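Local coordinates for protein lovastatin nonaketide synthase, polyketide synthase component (PDB 7CPX) that builds the nonaketide backbone of the cholesterol-lowering drug lovastatin from malonyl-CoA, as a homodimeric iterative polyketide synthase working together with the partner protein LovC, at residues A89-R100 with R932-S940. The protein carries 2 engineered substitutions. Sequence-based numbering, arbitrary orientation.
Sequences AGEAESMDPQHR and RSRRYWVES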
loop_
_atom_site.group_PDB
_atom_site.type_symbol
_atom_site.label_atom_id
_atom_site.label_comp_id
_atom_site.label_asym_id
_atom_site.label_seq_id
_atom_site.Cartn_x
_atom_site.Cartn_y
_atom_site.Cartn_z
ATOM N N ALA A 89 -23.278 21.372 -10.821
ATOM C CA ALA A 89 -22.489 20.226 -11.259
ATOM C C ALA A 89 -21.907 19.474 -10.069
ATOM O O ALA A 89 -21.968 18.241 -10.009
ATOM C CB ALA A 89 -21.378 20.684 -12.200
ATOM N N GLY A 90 -21.340 20.202 -9.107
ATOM C CA GLY A 90 -20.775 19.543 -7.941
ATOM C C GLY A 90 -21.824 18.794 -7.143
ATOM O O GLY A 90 -21.625 17.640 -6.758
ATOM N N GLU A 91 -22.962 19.442 -6.892
ATOM C CA GLU A 91 -24.033 18.785 -6.152
ATOM C C GLU A 91 -24.581 17.595 -6.927
ATOM O O GLU A 91 -24.845 16.536 -6.346
ATOM C CB GLU A 91 -25.145 19.785 -5.843
ATOM C CG GLU A 91 -26.253 19.228 -4.969
ATOM C CD GLU A 91 -27.294 20.271 -4.618
ATOM O OE1 GLU A 91 -27.139 21.433 -5.047
ATOM O OE2 GLU A 91 -28.268 19.929 -3.915
ATOM N N ALA A 92 -24.754 17.748 -8.242
ATOM C CA ALA A 92 -25.276 16.649 -9.047
ATOM C C ALA A 92 -24.338 15.452 -9.013
ATOM O O ALA A 92 -24.785 14.305 -8.904
ATOM C CB ALA A 92 -25.501 17.114 -10.485
ATOM N N GLU A 93 -23.030 15.697 -9.110
ATOM C CA GLU A 93 -22.071 14.610 -8.956
ATOM C C GLU A 93 -22.180 13.991 -7.571
ATOM O O GLU A 93 -22.133 12.764 -7.422
ATOM C CB GLU A 93 -20.652 15.122 -9.203
ATOM C CG GLU A 93 -20.390 15.551 -10.635
ATOM C CD GLU A 93 -19.029 16.193 -10.812
ATOM O OE1 GLU A 93 -18.290 16.309 -9.813
ATOM O OE2 GLU A 93 -18.698 16.582 -11.952
ATOM N N SER A 94 -22.336 14.828 -6.545
ATOM C CA SER A 94 -22.495 14.330 -5.187
ATOM C C SER A 94 -23.759 13.501 -5.024
ATOM O O SER A 94 -23.821 12.653 -4.127
ATOM C CB SER A 94 -22.524 15.503 -4.207
ATOM O OG SER A 94 -21.446 16.389 -4.439
ATOM N N MET A 95 -24.764 13.724 -5.865
ATOM C CA MET A 95 -26.047 13.064 -5.693
ATOM C C MET A 95 -25.937 11.562 -5.911
ATOM O O MET A 95 -25.129 11.079 -6.708
ATOM C CB MET A 95 -27.080 13.631 -6.661
ATOM C CG MET A 95 -27.697 14.942 -6.222
ATOM S SD MET A 95 -29.087 15.407 -7.267
ATOM C CE MET A 95 -30.212 14.053 -6.940
ATOM N N ASP A 96 -26.767 10.828 -5.190
ATOM C CA ASP A 96 -26.908 9.403 -5.434
ATOM C C ASP A 96 -27.631 9.196 -6.760
ATOM O O ASP A 96 -28.691 9.795 -6.978
ATOM C CB ASP A 96 -27.683 8.750 -4.290
ATOM C CG ASP A 96 -27.866 7.254 -4.472
ATOM O OD1 ASP A 96 -27.484 6.718 -5.530
ATOM O OD2 ASP A 96 -28.398 6.608 -3.544
ATOM N N PRO A 97 -27.097 8.379 -7.672
ATOM C CA PRO A 97 -27.853 8.075 -8.895
ATOM C C PRO A 97 -29.279 7.661 -8.610
ATOM O O PRO A 97 -30.167 7.893 -9.442
ATOM C CB PRO A 97 -27.045 6.938 -9.527
ATOM C CG PRO A 97 -25.665 7.151 -9.052
ATOM C CD PRO A 97 -25.770 7.740 -7.677
ATOM N N GLN A 98 -29.530 7.057 -7.448
ATOM C CA GLN A 98 -30.904 6.766 -7.063
ATOM C C GLN A 98 -31.719 8.045 -6.981
ATOM O O GLN A 98 -32.839 8.106 -7.492
ATOM C CB GLN A 98 -30.932 6.026 -5.726
ATOM C CG GLN A 98 -30.259 4.668 -5.764
ATOM C CD GLN A 98 -30.419 3.892 -4.470
ATOM O OE1 GLN A 98 -30.599 2.675 -4.484
ATOM N NE2 GLN A 98 -30.347 4.592 -3.343
ATOM N N HIS A 99 -31.163 9.091 -6.366
ATOM C CA HIS A 99 -31.890 10.351 -6.248
ATOM C C HIS A 99 -32.098 10.999 -7.611
ATOM O O HIS A 99 -33.172 11.542 -7.890
ATOM C CB HIS A 99 -31.143 11.306 -5.320
ATOM C CG HIS A 99 -30.800 10.715 -3.990
ATOM N ND1 HIS A 99 -30.005 11.366 -3.071
ATOM C CD2 HIS A 99 -31.137 9.533 -3.425
ATOM C CE1 HIS A 99 -29.870 10.609 -1.997
ATOM N NE2 HIS A 99 -30.547 9.492 -2.187
ATOM N N ARG A 100 -31.077 10.964 -8.469
ATOM C CA ARG A 100 -31.194 11.583 -9.784
ATOM C C ARG A 100 -32.257 10.883 -10.621
ATOM O O ARG A 100 -33.135 11.529 -11.213
ATOM C CB ARG A 100 -29.838 11.553 -10.487
ATOM C CG ARG A 100 -28.727 12.232 -9.700
ATOM C CD ARG A 100 -27.516 12.543 -10.559
ATOM N NE ARG A 100 -26.710 11.371 -10.878
ATOM C CZ ARG A 100 -25.597 11.027 -10.244
ATOM N NH1 ARG A 100 -25.146 11.718 -9.211
ATOM N NH2 ARG A 100 -24.916 9.968 -10.662
ATOM N N ARG A 932 -28.613 14.637 -20.431
ATOM C CA ARG A 932 -27.680 13.516 -20.387
ATOM C C ARG A 932 -26.325 13.842 -21.004
ATOM O O ARG A 932 -25.507 12.936 -21.200
ATOM C CB ARG A 932 -28.270 12.278 -21.075
ATOM C CG ARG A 932 -29.445 11.659 -20.338
ATOM C CD ARG A 932 -29.757 10.269 -20.868
ATOM N NE ARG A 932 -30.865 9.642 -20.156
ATOM C CZ ARG A 932 -32.136 9.704 -20.530
ATOM N NH1 ARG A 932 -32.511 10.370 -21.610
ATOM N NH2 ARG A 932 -33.057 9.081 -19.799
ATOM N N SER A 933 -26.060 15.113 -21.316
ATOM C CA SER A 933 -24.806 15.460 -21.976
ATOM C C SER A 933 -23.612 15.220 -21.061
ATOM O O SER A 933 -22.584 14.690 -21.500
ATOM C CB SER A 933 -24.841 16.915 -22.436
ATOM O OG SER A 933 -25.916 17.141 -23.330
ATOM N N ARG A 934 -23.729 15.598 -19.793
ATOM C CA ARG A 934 -22.639 15.497 -18.835
ATOM C C ARG A 934 -22.923 14.382 -17.840
ATOM O O ARG A 934 -24.031 14.279 -17.305
ATOM C CB ARG A 934 -22.436 16.820 -18.093
ATOM C CG ARG A 934 -21.390 16.752 -16.994
ATOM C CD ARG A 934 -21.014 18.136 -16.494
ATOM N NE ARG A 934 -20.110 18.073 -15.352
ATOM C CZ ARG A 934 -19.547 19.129 -14.781
ATOM N NH1 ARG A 934 -19.769 20.356 -15.225
ATOM N NH2 ARG A 934 -18.743 18.950 -13.737
ATOM N N ARG A 935 -21.914 13.548 -17.599
ATOM C CA ARG A 935 -22.028 12.434 -16.665
ATOM C C ARG A 935 -21.633 12.924 -15.278
ATOM O O ARG A 935 -20.450 13.147 -15.004
ATOM C CB ARG A 935 -21.150 11.266 -17.103
ATOM C CG ARG A 935 -21.408 9.988 -16.328
ATOM C CD ARG A 935 -20.509 8.859 -16.791
ATOM N NE ARG A 935 -20.906 7.579 -16.214
ATOM C CZ ARG A 935 -20.511 7.133 -15.030
ATOM N NH1 ARG A 935 -19.698 7.838 -14.260
ATOM N NH2 ARG A 935 -20.945 5.950 -14.605
ATOM N N TYR A 936 -22.623 13.092 -14.405
ATOM C CA TYR A 936 -22.388 13.543 -13.036
ATOM C C TYR A 936 -22.190 12.314 -12.160
ATOM O O TYR A 936 -23.147 11.607 -11.833
ATOM C CB TYR A 936 -23.549 14.402 -12.548
ATOM C CG TYR A 936 -23.792 15.629 -13.395
ATOM C CD1 TYR A 936 -23.113 16.810 -13.149
ATOM C CD2 TYR A 936 -24.701 15.604 -14.440
ATOM C CE1 TYR A 936 -23.330 17.932 -13.919
ATOM C CE2 TYR A 936 -24.924 16.722 -15.216
ATOM C CZ TYR A 936 -24.237 17.883 -14.951
ATOM O OH TYR A 936 -24.456 19.003 -15.721
ATOM N N TRP A 937 -20.942 12.056 -11.779
ATOM C CA TRP A 937 -20.608 10.900 -10.965
ATOM C C TRP A 937 -19.383 11.229 -10.128
ATOM O O TRP A 937 -18.608 12.132 -10.453
ATOM C CB TRP A 937 -20.349 9.661 -11.829
ATOM C CG TRP A 937 -21.224 8.496 -11.496
ATOM C CD1 TRP A 937 -22.552 8.370 -11.760
ATOM C CD2 TRP A 937 -20.829 7.285 -10.846
ATOM N NE1 TRP A 937 -23.014 7.158 -11.310
ATOM C CE2 TRP A 937 -21.972 6.472 -10.744
ATOM C CE3 TRP A 937 -19.619 6.810 -10.337
ATOM C CZ2 TRP A 937 -21.942 5.211 -10.155
ATOM C CZ3 TRP A 937 -19.591 5.560 -9.753
ATOM C CH2 TRP A 937 -20.743 4.774 -9.666
ATOM N N VAL A 938 -19.214 10.480 -9.043
ATOM C CA VAL A 938 -18.097 10.656 -8.123
ATOM C C VAL A 938 -17.339 9.340 -8.053
ATOM O O VAL A 938 -17.932 8.290 -7.774
ATOM C CB VAL A 938 -18.568 11.088 -6.726
ATOM C CG1 VAL A 938 -17.395 11.140 -5.767
ATOM C CG2 VAL A 938 -19.259 12.435 -6.792
ATOM N N GLU A 939 -16.033 9.398 -8.299
ATOM C CA GLU A 939 -15.190 8.210 -8.212
ATOM C C GLU A 939 -13.767 8.647 -7.905
ATOM O O GLU A 939 -13.048 9.087 -8.806
ATOM C CB GLU A 939 -15.231 7.401 -9.502
ATOM C CG GLU A 939 -16.243 6.285 -9.495
ATOM C CD GLU A 939 -16.188 5.447 -10.755
ATOM O OE1 GLU A 939 -15.323 5.725 -11.613
ATOM O OE2 GLU A 939 -17.004 4.512 -10.891
ATOM N N SER A 940 -13.363 8.519 -6.647
ATOM C CA SER A 940 -11.948 8.607 -6.332
ATOM C C SER A 940 -11.209 7.535 -7.117
ATOM O O SER A 940 -11.676 6.399 -7.234
ATOM C CB SER A 940 -11.719 8.426 -4.833
ATOM O OG SER A 940 -10.337 8.451 -4.522
#
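Glu93 and Arg934 form a salt bridge: Arg934 NH2 donates to Glu93 OE2 over 3.0 Å at 152°, meeting the oxygen from above the carboxylate plane, the two chains running nearly perpendicular. Arg934 gets there because its chain runs extended from CG to NE, with CG anti to the backbone N (chi1 175°), and one face of its guanidinium lies against the methyl of Ala89. Deeper in, the Arg100 guanidinium carries the carbonyl of Tyr936 over one face, while its NH1 makes a weak bond to Ala92 O near the end of helix 89-94. Tyr136 OH joins the segments from outside, bonded to both Glu93 O and Val938 N.

Packing fills in around these polar groups. The Tyr936 ring lies along helix 89-94, Ala92 CB sitting over its face in a CH-pi contact 4.0 Å from the centroid, while Ala89 CB meets the ring edge, 3.8 Å from Tyr936 CE1. Farther along, Pro97 CG comes within 3.5 Å of Trp937 NE1, and the indole also meets Tyr136 edge-to-face. The arrangement is interdomain packing, away from the catalytic centres: an irregular linker between the acyltransferase and dehydratase regions runs back over two successive helices of the thiolase-fold ketosynthase, consistent with the post-acyltransferase linker of related synthases.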